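Local coordinates for protein DNA-directed RNA polymerase subunit Rpo11 (Thermoplasma acidophilum, PDB 1XPP) that probably serves as a small dimerising subunit of the archaeal RNA polymerase, the enzyme that transcribes DNA into RNA from ribonucleoside triphosphates, at residues D[16-28]-D[62-75]. Numbering follows the deposited sequence.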
# COMPACT_ATOMS: atom_id res chain seq x y z
N ILE D 16 -3.81 -4.78 16.26
CA ILE D 16 -3.13 -6.07 16.41
C ILE D 16 -2.91 -6.53 17.85
O ILE D 16 -2.44 -7.66 18.07
CB ILE D 16 -1.83 -6.11 15.63
CG1 ILE D 16 -0.86 -5.06 16.18
CG2 ILE D 16 -2.12 -6.00 14.10
CD1 ILE D 16 0.49 -5.17 15.59
N SER D 17 -3.25 -5.67 18.80
CA SER D 17 -3.22 -6.01 20.20
C SER D 17 -4.11 -5.02 20.92
O SER D 17 -4.18 -3.86 20.54
CB SER D 17 -1.79 -5.94 20.76
OG SER D 17 -1.73 -6.58 22.01
N LYS D 18 -4.77 -5.52 21.95
CA LYS D 18 -5.69 -4.76 22.74
C LYS D 18 -5.56 -5.35 24.14
O LYS D 18 -5.62 -6.57 24.32
CB LYS D 18 -7.10 -4.95 22.17
CG LYS D 18 -8.21 -4.13 22.83
CD LYS D 18 -8.22 -2.68 22.36
CE LYS D 18 -9.52 -1.98 22.75
NZ LYS D 18 -9.91 -2.19 24.17
N GLU D 19 -5.30 -4.48 25.11
CA GLU D 19 -5.25 -4.89 26.53
C GLU D 19 -6.05 -3.85 27.29
O GLU D 19 -6.64 -2.97 26.66
CB GLU D 19 -3.81 -5.02 27.05
CG GLU D 19 -2.93 -6.04 26.31
CD GLU D 19 -3.22 -7.50 26.64
OE1 GLU D 19 -3.27 -7.85 27.85
OE2 GLU D 19 -3.39 -8.32 25.70
N LYS D 20 -6.08 -3.97 28.62
CA LYS D 20 -6.90 -3.13 29.50
C LYS D 20 -7.11 -1.70 28.99
O LYS D 20 -8.21 -1.34 28.55
CB LYS D 20 -6.32 -3.11 30.92
CG LYS D 20 -6.48 -4.42 31.68
CD LYS D 20 -6.69 -4.17 33.17
CE LYS D 20 -6.57 -5.44 33.98
NZ LYS D 20 -6.48 -5.12 35.45
N ASN D 21 -6.05 -0.90 29.06
CA ASN D 21 -6.10 0.49 28.70
C ASN D 21 -5.13 0.77 27.60
O ASN D 21 -4.55 1.85 27.55
CB ASN D 21 -5.70 1.33 29.91
CG ASN D 21 -6.53 1.02 31.13
OD1 ASN D 21 -7.75 0.83 31.04
ND2 ASN D 21 -5.88 0.93 32.29
N SER D 22 -4.94 -0.19 26.71
CA SER D 22 -3.97 0.01 25.63
C SER D 22 -4.36 -0.64 24.32
O SER D 22 -5.21 -1.56 24.26
CB SER D 22 -2.57 -0.43 26.07
OG SER D 22 -2.51 -1.83 26.08
N ILE D 23 -3.73 -0.17 23.25
CA ILE D 23 -4.01 -0.71 21.94
C ILE D 23 -2.77 -0.54 21.10
O ILE D 23 -1.98 0.41 21.30
CB ILE D 23 -5.25 0.00 21.30
CG1 ILE D 23 -5.81 -0.81 20.15
CG2 ILE D 23 -4.91 1.46 20.90
CD1 ILE D 23 -7.21 -0.32 19.65
N THR D 24 -2.57 -1.50 20.20
CA THR D 24 -1.50 -1.43 19.22
C THR D 24 -2.10 -1.61 17.84
O THR D 24 -2.92 -2.51 17.62
CB THR D 24 -0.48 -2.57 19.45
OG1 THR D 24 -0.05 -2.48 20.80
CG2 THR D 24 0.70 -2.45 18.47
N VAL D 25 -1.71 -0.72 16.94
CA VAL D 25 -2.21 -0.69 15.59
C VAL D 25 -1.06 -0.78 14.61
O VAL D 25 -0.07 -0.05 14.73
CB VAL D 25 -3.03 0.62 15.34
CG1 VAL D 25 -3.65 0.61 13.96
CG2 VAL D 25 -4.09 0.79 16.39
N GLU D 26 -1.18 -1.69 13.64
CA GLU D 26 -0.24 -1.78 12.53
C GLU D 26 -0.70 -0.83 11.43
O GLU D 26 -1.89 -0.86 11.04
CB GLU D 26 -0.18 -3.23 12.01
CG GLU D 26 1.03 -3.47 11.11
CD GLU D 26 1.16 -4.93 10.70
OE1 GLU D 26 0.12 -5.61 10.57
OE2 GLU D 26 2.31 -5.38 10.47
N MET D 27 0.22 0.00 10.96
CA MET D 27 -0.03 1.04 9.96
C MET D 27 0.81 0.79 8.73
O MET D 27 2.04 0.84 8.79
CB MET D 27 0.34 2.42 10.50
CG MET D 27 -0.06 2.64 11.92
SD MET D 27 -1.76 3.16 11.93
CE MET D 27 -1.79 4.77 11.10
N ILE D 28 0.14 0.51 7.61
CA ILE D 28 0.81 0.06 6.41
C ILE D 28 0.71 1.12 5.30
O ILE D 28 -0.38 1.63 5.02
CB ILE D 28 0.21 -1.30 5.92
CG1 ILE D 28 0.30 -2.34 7.07
CG2 ILE D 28 0.89 -1.74 4.64
CD1 ILE D 28 -0.20 -3.73 6.75
N ASN D 62 6.12 -3.72 9.32
CA ASN D 62 5.42 -2.48 9.03
C ASN D 62 5.31 -1.71 10.33
O ASN D 62 5.26 -2.32 11.41
CB ASN D 62 4.00 -2.73 8.50
CG ASN D 62 3.98 -3.28 7.08
OD1 ASN D 62 4.39 -2.59 6.13
ND2 ASN D 62 3.56 -4.53 6.94
N PRO D 63 5.27 -0.36 10.24
CA PRO D 63 5.14 0.47 11.44
C PRO D 63 3.94 0.08 12.32
O PRO D 63 2.91 -0.49 11.86
CB PRO D 63 5.00 1.89 10.87
CG PRO D 63 5.77 1.82 9.57
CD PRO D 63 5.42 0.45 9.02
N GLN D 64 4.13 0.33 13.60
CA GLN D 64 3.08 0.15 14.58
C GLN D 64 3.02 1.39 15.46
O GLN D 64 4.00 2.14 15.61
CB GLN D 64 3.40 -1.04 15.47
CG GLN D 64 3.19 -2.41 14.81
CD GLN D 64 3.63 -3.56 15.68
OE1 GLN D 64 3.36 -3.57 16.88
NE2 GLN D 64 4.25 -4.57 15.06
N ILE D 65 1.82 1.65 15.98
CA ILE D 65 1.66 2.62 17.05
C ILE D 65 1.03 1.95 18.25
O ILE D 65 0.23 1.03 18.11
CB ILE D 65 0.86 3.90 16.60
CG1 ILE D 65 -0.58 3.56 16.23
CG2 ILE D 65 1.55 4.62 15.47
CD1 ILE D 65 -1.50 4.78 16.19
N TYR D 66 1.45 2.40 19.45
CA TYR D 66 1.01 1.87 20.72
C TYR D 66 0.52 3.04 21.58
O TYR D 66 1.21 4.06 21.70
CB TYR D 66 2.20 1.23 21.44
CG TYR D 66 1.95 0.91 22.89
CD1 TYR D 66 0.96 -0.01 23.27
CD2 TYR D 66 2.65 1.57 23.88
CE1 TYR D 66 0.75 -0.30 24.62
CE2 TYR D 66 2.44 1.28 25.22
CZ TYR D 66 1.50 0.36 25.57
OH TYR D 66 1.29 0.11 26.90
N VAL D 67 -0.65 2.88 22.17
CA VAL D 67 -1.22 3.93 23.00
C VAL D 67 -1.73 3.29 24.28
O VAL D 67 -2.46 2.30 24.23
CB VAL D 67 -2.42 4.65 22.28
CG1 VAL D 67 -3.01 5.74 23.15
CG2 VAL D 67 -1.98 5.24 20.93
N ARG D 68 -1.33 3.86 25.41
CA ARG D 68 -1.91 3.49 26.70
C ARG D 68 -2.51 4.73 27.37
O ARG D 68 -1.88 5.77 27.42
CB ARG D 68 -0.88 2.86 27.62
CG ARG D 68 -1.44 2.43 29.00
CD ARG D 68 -0.40 1.66 29.83
NE ARG D 68 0.94 2.22 29.70
CZ ARG D 68 1.53 3.01 30.60
NH1 ARG D 68 0.90 3.33 31.72
NH2 ARG D 68 2.75 3.47 30.38
N VAL D 69 -3.71 4.57 27.91
CA VAL D 69 -4.44 5.68 28.54
C VAL D 69 -4.50 5.56 30.08
O VAL D 69 -4.49 4.43 30.61
CB VAL D 69 -5.88 5.80 27.92
CG1 VAL D 69 -5.78 6.17 26.40
CG2 VAL D 69 -6.68 4.54 28.09
N LYS D 70 -4.53 6.70 30.76
CA LYS D 70 -4.89 6.74 32.21
C LYS D 70 -6.39 6.54 32.42
O LYS D 70 -6.82 6.00 33.45
CB LYS D 70 -4.56 8.08 32.87
CG LYS D 70 -3.23 8.73 32.55
CD LYS D 70 -3.27 10.21 32.93
CE LYS D 70 -1.95 10.88 32.65
NZ LYS D 70 -2.13 12.35 32.39
N SER D 71 -7.20 7.03 31.48
CA SER D 71 -8.66 6.94 31.58
C SER D 71 -9.29 6.86 30.21
O SER D 71 -8.64 7.17 29.21
CB SER D 71 -9.21 8.15 32.35
OG SER D 71 -8.67 9.36 31.83
N GLY D 72 -10.55 6.44 30.17
CA GLY D 72 -11.26 6.17 28.93
C GLY D 72 -10.67 5.01 28.16
O GLY D 72 -9.98 4.16 28.74
N LYS D 73 -10.94 4.98 26.86
CA LYS D 73 -10.54 3.88 26.00
C LYS D 73 -9.37 4.34 25.14
O LYS D 73 -9.30 5.50 24.78
CB LYS D 73 -11.71 3.45 25.13
CG LYS D 73 -12.85 2.74 25.91
CD LYS D 73 -14.06 2.47 25.05
CE LYS D 73 -14.97 1.39 25.67
NZ LYS D 73 -15.08 1.43 27.17
N PRO D 74 -8.42 3.43 24.84
CA PRO D 74 -7.29 3.85 24.01
C PRO D 74 -7.72 4.19 22.57
O PRO D 74 -7.15 5.10 21.99
CB PRO D 74 -6.37 2.63 24.04
CG PRO D 74 -7.28 1.48 24.27
CD PRO D 74 -8.30 2.02 25.26
N GLN D 75 -8.68 3.46 22.01
CA GLN D 75 -9.19 3.77 20.67
C GLN D 75 -9.79 5.17 20.65
O GLN D 75 -9.70 5.86 19.63
CB GLN D 75 -10.21 2.75 20.17
CG GLN D 75 -11.43 2.61 21.04
CD GLN D 75 -11.27 1.56 22.14
OE1 GLN D 75 -10.16 1.28 22.58
NE2 GLN D 75 -12.39 0.99 22.59
O HOH W 1 -0.05 -1.95 27.73
O HOH W 2 4.38 -4.72 12.11
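The Tyr66 ring meets Thr24 at one edge, where OG1 lies near the ring plane, 3.6 Å from CD1, while Ser22 CB approaches CE1 obliquely. A water in the ring plane accompanies the phenol oxygen: it lies 2.6 Å from Tyr66 OH and also hydrogen-bonds Ser22 OG, bridging the diagonal between Ser22 and Tyr66, which belong to successive non-hydrogen-bonded pairs. Tyr66 OH in turn sits in plane at the edge of the Arg68 guanidinium, whose charge is paired with Asp49 and Glu50 of strand 48-54. On the same face, the side chains of Ile16 and Gln64 cross at about a right angle, Ile16 CD1 lying 3.5 Å from Gln64 CD. A classic beta bulge in strand 12-19 sets both Ile16 and Ser17 opposite Thr24, the bond from Ser17 N to Thr24 O being weak. A second water donates to Glu26 OE2 and Asn62 O and accepts from Gln64 NE2 (3.0 Å); the Gln64 chain, extended beyond CG (chi2 175°), carries the amide to it. With an alanine here in place of Gln64, the water would probably lose the NE2 donor and Ile16 CD1 the amide it packs against. Strands 22-28 and 64-69 run antiparallel at 162°, joined by reciprocal bonds in the pairs Ile23-Val67 and Val25-Ile65; Val69 N to Asn21 O and Met27 N to Pro63 O (2.9 Å) extend the pairing. They are the central strands of the four-stranded sheet in the Rpb3/Rpb11 dimerisation domain. The face bearing Ile23, Val25, Ile65 and Val67 is apolar: Val25 CB rests 3.9 Å from Ile65 CG1, and helix 32-42 covers Ile65 through Leu38 and Val39. Pro74, opening helix 74-105, crosses Ile23 nearly perpendicularly, its CB 3.7 Å from Ile23 CG2. Phe96 and Phe100 of the second subunit pack on Val25 and Ile23 respectively, bringing this face into a subunit interface.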